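Local coordinates for SnoaL-like domain-containing protein (Burkholderia xenovorans LB400, PDB 3EN8), which is of unknown function, but carries a SnoaL-like domain of the NTF2-like superfamily and binds a calcium ion, at residues E9-H14 against R68-E73; H27-D32 against M96-G101. All blocks are in the same frame, centred on the assembly; numbering follows the deposited sequence.

Overall arrangement
Both contacts belong to the packing of the concave side of one curved sheet. In contact 1 the helix 3-20 rests on strand 64-73, outermost of the sheet within this chain; in contact 2 the turn and short strand of 27-32 meet the end of strand 88-99 through side chains. Their centres are 13 Å apart, and they meet directly: Leu-11 CD2 comes 3.4 Å from Met-96 SE, and His-14 touches contact 2 as well, its CE1 3.3 Å from Tyr-30 OH. Along the chain the segments alternate. Calcium belongs to the contact 2 end alone, held by Asp-32 and Asp-33 at the surface; contact 1 is away from the metal.

Contact 1. Residues E9-H14 against R68-E73; sequences EALNAH and RRIQGE
Leu-11 and Ile-70 make the apolar part of this contact: CD1 of the leucine meets the methyl branch CG2 of Ile-70 at 3.9 Å. Both side chains leave their backbones toward the opposing segment, and their CA atoms stand 8.5 Å apart. The two branches of Ile-70 divide the work. With CG1 beside its backbone N and anti to the carbonyl carbon (chi1 -60°), CG2 is left for Leu-11 while CD1 reaches along the helix to Asn-12.

There the contact turns mixed, since the carbonyl oxygen OD1 of Asn-12 comes 3.5 Å from Ile-70 CD1. No hydrogen bond joins the two segments. Just before the segment, Arg-8 of the same helix hydrogen-bonds the backbone O of Ile-70.

Trp-77 of the adjacent strand touches both Leu-11 and Ile-70, extending the apolar patch into the sheet. On the face of the sheet turned from the helix, Arg-69 forms a salt bridge with Glu-97 of the second subunit. Arg-68 and Arg-69 both face Glu-80 of strand 76-85, a classic beta bulge. The chemistry thus implies a helix seated on strand 64-73 by a small apolar patch, 116 Å² in all, with the amide oxygen of exposed Asn-12 at its border.

Contact 2. Residues H27-D32 against M96-G101; sequences HDIYDD and MEFRNG. With CA (calcium ion), chain B.
Ile-29 and Tyr-30, within and at the end of the type I beta turn from His-27 to Tyr-30, have their CA atoms 8.0 Å from that of Gly-101 and 8.6 Å from that of Phe-98; no backbone bond joins 27-32 to 96-101, and both pair with strand 102-111, Ile-29 and Asp-31 at Val-103 and Glu-97 at Val-104. Ile-29 points toward the strand and crosses Phe-98 at about a right angle. Its CD1 reaches the edge of the phenyl ring near the ring plane, 3.7 Å from CZ; CG1, set anti to the backbone N (chi1 -155°), carries it there. The CG2 branch instead lies over one face of the neighbouring Tyr-30 ring.

Tyr-30 starts out away from the strand, yet its OH comes 3.7 Å from the terminal methyl CE of selenomethionine Met-96, whose chain is extended beyond CG. That buried tyrosine's hydroxyl is also hydrogen-bonded to Glu-106 and Arg-55. In this NTF2-like fold helix 3-20 packs on the same group, His-14 against Ile-29 and Met-96 and Ile-7 against Phe-98.

Further along, one water donates to both Asp-31 OD1 (3.1 Å) and the backbone O of Arg-99 (2.8 Å), bridging the segments. Asp-31 OD2 accepts from the backbone N of Asp-33. Where the chain turns its corner, Asp-32 OD2 binds calcium at 2.2 Å, with a water at 2.3 Å and Asp-33 OD2 as further ligands.

Contact 1. Residues E9-H14 against R68-E73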
ATOM      1  N   GLU A   9       9.562  16.668  -2.897  1.00 17.23           N
ATOM      2  CA  GLU A   9      10.155  17.569  -1.887  1.00 16.40           C
ATOM      3  C   GLU A   9       9.242  17.753  -0.673  1.00 16.72           C
ATOM      4  O   GLU A   9       9.677  17.639   0.488  1.00 12.47           O
ATOM      5  CB  GLU A   9      10.475  18.938  -2.495  1.00 14.83           C
ATOM      6  CG  GLU A   9      11.205  19.899  -1.540  1.00 14.90           C
ATOM      7  CD  GLU A   9      11.454  21.258  -2.164  1.00 16.60           C
ATOM      8  OE1 GLU A   9      10.592  21.717  -2.927  1.00 18.20           O
ATOM      9  OE2 GLU A   9      12.517  21.868  -1.900  1.00 19.39           O
ATOM     10  N   ALA A  10       7.955  17.972  -0.962  1.00 16.69           N
ATOM     11  CA  ALA A  10       6.925  18.174   0.074  1.00 15.18           C
ATOM     12  C   ALA A  10       6.784  16.900   0.903  1.00 15.38           C
ATOM     13  O   ALA A  10       6.635  16.931   2.141  1.00 14.06           O
ATOM     14  CB  ALA A  10       5.573  18.547  -0.583  1.00 16.08           C
ATOM     15  N   LEU A  11       6.829  15.769   0.208  1.00 17.43           N
ATOM     16  CA  LEU A  11       6.713  14.458   0.880  1.00 17.64           C
ATOM     17  C   LEU A  11       7.884  14.144   1.789  1.00 16.00           C
ATOM     18  O   LEU A  11       7.701  13.649   2.906  1.00 19.75           O
ATOM     19  CB  LEU A  11       6.558  13.326  -0.092  1.00 18.86           C
ATOM     20  CG  LEU A  11       5.189  13.145  -0.676  1.00 21.57           C
ATOM     21  CD1 LEU A  11       5.269  12.118  -1.831  1.00 19.31           C
ATOM     22  CD2 LEU A  11       4.216  12.708   0.452  1.00 16.84           C
ATOM     23  N   ASN A  12       9.093  14.443   1.311  1.00 16.22           N
ATOM     24  CA  ASN A  12      10.309  14.258   2.126  1.00 15.27           C
ATOM     25  C   ASN A  12      10.174  15.047   3.435  1.00 16.38           C
ATOM     26  O   ASN A  12      10.541  14.590   4.527  1.00 15.25           O
ATOM     27  CB  ASN A  12      11.563  14.702   1.361  1.00 15.78           C
ATOM     28  CG  ASN A  12      11.945  13.746   0.251  1.00 17.99           C
ATOM     29  OD1 ASN A  12      11.478  12.614   0.230  1.00 20.12           O
ATOM     30  ND2 ASN A  12      12.754  14.220  -0.711  1.00 19.47           N
ATOM     31  N   ALA A  13       9.633  16.248   3.311  1.00 16.04           N
ATOM     32  CA  ALA A  13       9.511  17.167   4.473  1.00 14.08           C
ATOM     33  C   ALA A  13       8.420  16.680   5.424  1.00 16.21           C
ATOM     34  O   ALA A  13       8.544  16.732   6.677  1.00 14.54           O
ATOM     35  CB  ALA A  13       9.246  18.612   4.000  1.00 13.61           C
ATOM     36  N   HIS A  14       7.374  16.166   4.805  1.00 14.67           N
ATOM     37  CA  HIS A  14       6.241  15.549   5.520  1.00 14.39           C
ATOM     38  C   HIS A  14       6.729  14.453   6.413  1.00 13.90           C
ATOM     39  O   HIS A  14       6.336  14.337   7.578  1.00 16.31           O
ATOM     40  CB  HIS A  14       5.213  14.967   4.535  1.00 17.03           C
ATOM     41  CG  HIS A  14       4.079  14.226   5.202  1.00 15.30           C
ATOM     42  ND1 HIS A  14       3.078  14.868   5.909  1.00 14.94           N
ATOM     43  CD2 HIS A  14       3.804  12.905   5.285  1.00 14.12           C
ATOM     44  CE1 HIS A  14       2.218  13.968   6.359  1.00 13.95           C
ATOM     45  NE2 HIS A  14       2.652  12.766   6.010  1.00 16.50           N
ATOM     46  N   ARG A  68      11.146   3.679   3.563  1.00 12.13           N
ATOM     47  CA  ARG A  68      11.654   2.573   2.732  1.00 14.56           C
ATOM     48  C   ARG A  68      11.758   2.982   1.258  1.00 13.67           C
ATOM     49  O   ARG A  68      12.777   2.847   0.558  1.00 12.01           O
ATOM     50  CB  ARG A  68      10.723   1.355   2.829  1.00 12.97           C
ATOM     51  CG  ARG A  68      11.233   0.163   2.034  1.00 16.27           C
ATOM     52  CD  ARG A  68      10.279  -1.033   2.041  1.00 23.60           C
ATOM     53  NE  ARG A  68      10.783  -2.167   1.244  1.00 23.57           N
ATOM     54  CZ  ARG A  68      11.532  -3.153   1.739  1.00 26.19           C
ATOM     55  NH1 ARG A  68      11.916  -3.148   3.005  1.00 21.97           N
ATOM     56  NH2 ARG A  68      11.938  -4.143   0.949  1.00 28.88           N
ATOM     57  N   ARG A  69      10.671   3.512   0.796  1.00 11.59           N
ATOM     58  CA  ARG A  69      10.556   3.916  -0.623  1.00 13.45           C
ATOM     59  C   ARG A  69       9.398   4.868  -0.857  1.00 15.23           C
ATOM     60  O   ARG A  69       8.323   4.709  -0.290  1.00 17.14           O
ATOM     61  CB  ARG A  69      10.344   2.692  -1.507  1.00 13.70           C
ATOM     62  CG  ARG A  69      10.367   3.006  -2.992  1.00 14.69           C
ATOM     63  CD  ARG A  69      10.279   1.761  -3.831  1.00 16.39           C
ATOM     64  NE  ARG A  69      10.523   2.115  -5.238  1.00 18.40           N
ATOM     65  CZ  ARG A  69      10.224   1.317  -6.248  1.00 17.51           C
ATOM     66  NH1 ARG A  69       9.643   0.147  -6.012  1.00 14.48           N
ATOM     67  NH2 ARG A  69      10.469   1.690  -7.481  1.00 17.96           N
ATOM     68  N   ILE A  70       9.632   5.841  -1.748  1.00 13.77           N
ATOM     69  CA  ILE A  70       8.565   6.721  -2.226  1.00 14.56           C
ATOM     70  C   ILE A  70       8.504   6.641  -3.749  1.00 14.29           C
ATOM     71  O   ILE A  70       9.494   6.767  -4.423  1.00 15.32           O
ATOM     72  CB  ILE A  70       8.774   8.206  -1.812  1.00 14.83           C
ATOM     73  CG1 ILE A  70       8.818   8.369  -0.300  1.00 16.87           C
ATOM     74  CG2 ILE A  70       7.671   9.133  -2.414  1.00 12.28           C
ATOM     75  CD1 ILE A  70       9.579   9.650   0.192  1.00 22.12           C
ATOM     76  N   GLN A  71       7.311   6.342  -4.225  1.00 13.79           N
ATOM     77  CA  GLN A  71       7.003   6.309  -5.676  1.00 15.93           C
ATOM     78  C   GLN A  71       5.878   7.259  -5.961  1.00 14.23           C
ATOM     79  O   GLN A  71       5.001   7.472  -5.138  1.00 14.30           O
ATOM     80  CB  GLN A  71       6.557   4.907  -6.119  1.00 15.77           C
ATOM     81  CG  GLN A  71       7.593   3.821  -5.956  1.00 17.92           C
ATOM     82  CD  GLN A  71       7.076   2.526  -6.481  1.00 17.43           C
ATOM     83  OE1 GLN A  71       7.048   2.314  -7.698  1.00 17.77           O
ATOM     84  NE2 GLN A  71       6.594   1.687  -5.603  1.00 16.08           N
ATOM     85  N   GLY A  72       5.909   7.842  -7.148  1.00 12.75           N
ATOM     86  CA  GLY A  72       4.842   8.732  -7.505  1.00 14.63           C
ATOM     87  C   GLY A  72       4.851   9.028  -8.969  1.00 16.27           C
ATOM     88  O   GLY A  72       5.888   9.029  -9.637  1.00 14.95           O
ATOM     89  N   GLU A  73       3.658   9.224  -9.442  1.00 11.85           N
ATOM     90  CA  GLU A  73       3.420   9.704 -10.821  1.00 16.41           C
ATOM     91  C   GLU A  73       2.243  10.661 -10.800  1.00 17.34           C
ATOM     92  O   GLU A  73       1.206  10.369 -10.256  1.00 15.33           O
ATOM     93  CB  GLU A  73       3.144   8.516 -11.742  1.00 18.06           C
ATOM     94  CG  GLU A  73       2.787   8.900 -13.124  1.00 26.83           C
ATOM     95  CD  GLU A  73       3.957   9.430 -13.907  1.00 34.58           C
ATOM     96  OE1 GLU A  73       5.110   9.302 -13.431  1.00 35.68           O
ATOM     97  OE2 GLU A  73       3.703   9.990 -14.992  1.00 40.96           O
TER

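Contact 2. Residues H27-D32 against M96-G101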
ATOM      1  N   HIS A  27       1.452  18.343   8.959  1.00 16.57           N
ATOM      2  CA  HIS A  27       0.112  18.483   8.392  1.00 17.11           C
ATOM      3  C   HIS A  27      -0.007  19.608   7.408  1.00 16.07           C
ATOM      4  O   HIS A  27      -1.072  19.894   6.893  1.00 16.89           O
ATOM      5  CB  HIS A  27      -0.950  18.469   9.486  1.00 16.73           C
ATOM      6  CG  HIS A  27      -1.026  17.142  10.158  1.00 16.36           C
ATOM      7  ND1 HIS A  27      -0.173  16.790  11.181  1.00 14.03           N
ATOM      8  CD2 HIS A  27      -1.772  16.044   9.897  1.00 21.19           C
ATOM      9  CE1 HIS A  27      -0.426  15.545  11.551  1.00 17.03           C
ATOM     10  NE2 HIS A  27      -1.382  15.067  10.783  1.00 19.81           N
ATOM     11  N   ASP A  28       1.141  20.169   7.073  0.50 16.88           N
ATOM     12  CA  ASP A  28       1.201  21.286   6.130  0.50 16.87           C
ATOM     13  C   ASP A  28       0.780  20.852   4.743  0.50 16.28           C
ATOM     14  O   ASP A  28       0.248  21.621   3.945  0.50 15.22           O
ATOM     15  CB  ASP A  28       2.620  21.836   6.036  0.50 18.50           C
ATOM     16  CG  ASP A  28       2.724  22.971   5.052  0.50 19.07           C
ATOM     17  OD1 ASP A  28       2.084  24.002   5.328  0.50 13.54           O
ATOM     18  OD2 ASP A  28       3.415  22.830   4.014  0.50 17.78           O
ATOM     19  N   ILE A  29       1.036  19.586   4.480  1.00 16.98           N
ATOM     20  CA  ILE A  29       0.884  19.007   3.122  1.00 16.53           C
ATOM     21  C   ILE A  29      -0.575  18.784   2.719  1.00 15.99           C
ATOM     22  O   ILE A  29      -0.880  18.554   1.554  1.00 17.54           O
ATOM     23  CB  ILE A  29       1.696  17.678   2.951  1.00 15.30           C
ATOM     24  CG1 ILE A  29       2.037  17.457   1.472  1.00 14.80           C
ATOM     25  CG2 ILE A  29       0.908  16.453   3.548  1.00 11.19           C
ATOM     26  CD1 ILE A  29       3.023  16.248   1.210  1.00 13.73           C
ATOM     27  N   TYR A  30      -1.489  18.862   3.683  1.00 16.20           N
ATOM     28  CA  TYR A  30      -2.907  18.490   3.419  1.00 14.80           C
ATOM     29  C   TYR A  30      -3.768  19.651   3.007  1.00 15.42           C
ATOM     30  O   TYR A  30      -3.656  20.756   3.510  1.00 13.12           O
ATOM     31  CB  TYR A  30      -3.607  17.816   4.627  1.00 14.91           C
ATOM     32  CG  TYR A  30      -2.920  16.567   5.065  1.00 13.99           C
ATOM     33  CD1 TYR A  30      -3.201  15.346   4.455  1.00 15.85           C
ATOM     34  CD2 TYR A  30      -1.966  16.598   6.107  1.00 10.75           C
ATOM     35  CE1 TYR A  30      -2.536  14.183   4.829  1.00 14.74           C
ATOM     36  CE2 TYR A  30      -1.318  15.439   6.509  1.00 15.90           C
ATOM     37  CZ  TYR A  30      -1.605  14.234   5.882  1.00 13.38           C
ATOM     38  OH  TYR A  30      -0.954  13.074   6.227  1.00 14.81           O
ATOM     39  N   ASP A  31      -4.671  19.373   2.088  1.00 13.96           N
ATOM     40  CA  ASP A  31      -5.821  20.264   1.938  1.00 14.46           C
ATOM     41  C   ASP A  31      -6.570  20.339   3.259  1.00 13.31           C
ATOM     42  O   ASP A  31      -6.594  19.391   4.017  1.00 13.41           O
ATOM     43  CB  ASP A  31      -6.774  19.737   0.879  1.00 12.63           C
ATOM     44  CG  ASP A  31      -7.891  20.698   0.583  1.00 17.64           C
ATOM     45  OD1 ASP A  31      -7.657  21.638  -0.193  1.00 22.20           O
ATOM     46  OD2 ASP A  31      -9.009  20.508   1.099  1.00 17.43           O
ATOM     47  N   ASP A  32      -7.257  21.452   3.474  1.00 13.54           N
ATOM     48  CA  ASP A  32      -8.039  21.623   4.704  1.00 14.80           C
ATOM     49  C   ASP A  32      -9.072  20.527   4.908  1.00 13.03           C
ATOM     50  O   ASP A  32      -9.328  20.087   6.035  1.00 13.46           O
ATOM     51  CB  ASP A  32      -8.689  23.006   4.772  1.00 15.39           C
ATOM     52  CG  ASP A  32      -9.851  23.172   3.796  1.00 22.50           C
ATOM     53  OD1 ASP A  32      -9.773  22.606   2.678  1.00 30.21           O
ATOM     54  OD2 ASP A  32     -10.853  23.880   4.147  1.00 20.90           O
HETATM   55  N   MSE A  96      -1.257   8.514  -1.207  1.00 11.83           N
HETATM   56  CA  MSE A  96      -1.743   9.901  -1.196  1.00 11.51           C
HETATM   57  C   MSE A  96      -2.159  10.382  -2.563  1.00 17.67           C
HETATM   58  O   MSE A  96      -1.456  10.217  -3.546  1.00 16.07           O
HETATM   59  CB  MSE A  96      -0.718  10.876  -0.619  1.00 13.85           C
HETATM   60  CG  MSE A  96      -0.515  10.739   0.902  1.00 14.60           C
HETATM   61 SE   MSE A  96       1.078  11.725   1.398  0.75 13.83          SE
HETATM   62  CE  MSE A  96       0.837  11.640   3.304  1.00 17.58           C
ATOM     63  N   GLU A  97      -3.320  11.005  -2.567  1.00 14.66           N
ATOM     64  CA  GLU A  97      -3.837  11.694  -3.771  1.00 15.35           C
ATOM     65  C   GLU A  97      -3.794  13.186  -3.564  1.00 13.54           C
ATOM     66  O   GLU A  97      -4.336  13.738  -2.586  1.00 12.35           O
ATOM     67  CB  GLU A  97      -5.250  11.255  -4.027  1.00 15.62           C
ATOM     68  CG  GLU A  97      -5.409   9.785  -4.176  1.00 16.80           C
ATOM     69  CD  GLU A  97      -6.820   9.354  -3.907  1.00 22.17           C
ATOM     70  OE1 GLU A  97      -7.720   9.766  -4.660  1.00 19.34           O
ATOM     71  OE2 GLU A  97      -7.024   8.620  -2.927  1.00 16.07           O
ATOM     72  N   PHE A  98      -3.144  13.822  -4.530  1.00 14.52           N
ATOM     73  CA  PHE A  98      -2.894  15.241  -4.576  1.00 14.93           C
ATOM     74  C   PHE A  98      -3.803  15.964  -5.570  1.00 18.17           C
ATOM     75  O   PHE A  98      -4.223  15.440  -6.611  1.00 17.46           O
ATOM     76  CB  PHE A  98      -1.409  15.542  -4.982  1.00 15.95           C
ATOM     77  CG  PHE A  98      -0.391  15.301  -3.880  1.00 15.98           C
ATOM     78  CD1 PHE A  98      -0.018  14.017  -3.517  1.00 15.52           C
ATOM     79  CD2 PHE A  98       0.185  16.364  -3.218  1.00 14.35           C
ATOM     80  CE1 PHE A  98       0.888  13.810  -2.523  1.00 14.84           C
ATOM     81  CE2 PHE A  98       1.101  16.157  -2.188  1.00 15.74           C
ATOM     82  CZ  PHE A  98       1.466  14.874  -1.865  1.00 14.53           C
ATOM     83  N   ARG A  99      -4.106  17.182  -5.188  1.00 17.29           N
ATOM     84  CA  ARG A  99      -4.720  18.166  -6.091  1.00 19.32           C
ATOM     85  C   ARG A  99      -4.193  19.537  -5.758  1.00 18.81           C
ATOM     86  O   ARG A  99      -4.196  19.980  -4.614  1.00 18.01           O
ATOM     87  CB  ARG A  99      -6.238  18.166  -5.982  1.00 18.84           C
ATOM     88  CG  ARG A  99      -6.882  16.788  -6.116  1.00 23.08           C
ATOM     89  N   ASN A 100      -3.710  20.191  -6.794  1.00 23.18           N
ATOM     90  CA  ASN A 100      -3.119  21.504  -6.668  1.00 22.73           C
ATOM     91  C   ASN A 100      -2.088  21.541  -5.564  1.00 21.86           C
ATOM     92  O   ASN A 100      -1.964  22.505  -4.808  1.00 21.80           O
ATOM     93  CB  ASN A 100      -4.205  22.531  -6.429  1.00 26.04           C
ATOM     94  CG  ASN A 100      -5.210  22.583  -7.573  1.00 30.44           C
ATOM     95  OD1 ASN A 100      -6.415  22.595  -7.349  1.00 37.63           O
ATOM     96  ND2 ASN A 100      -4.709  22.570  -8.806  1.00 36.99           N
ATOM     97  N   GLY A 101      -1.345  20.457  -5.479  1.00 20.43           N
ATOM     98  CA  GLY A 101      -0.152  20.410  -4.671  1.00 18.67           C
ATOM     99  C   GLY A 101      -0.411  20.071  -3.231  1.00 17.71           C
ATOM    100  O   GLY A 101       0.487  20.111  -2.388  1.00 18.69           O
TER
HETATM  101 CA    CA B 128     -12.821  23.840   3.244  1.00 22.38          CA
HETATM  102  O   HOH W   1      -6.178  20.640  -2.751  1.00 42.76           O
HETATM  103  O   HOH W   2     -14.149  23.191   5.062  1.00 25.18           O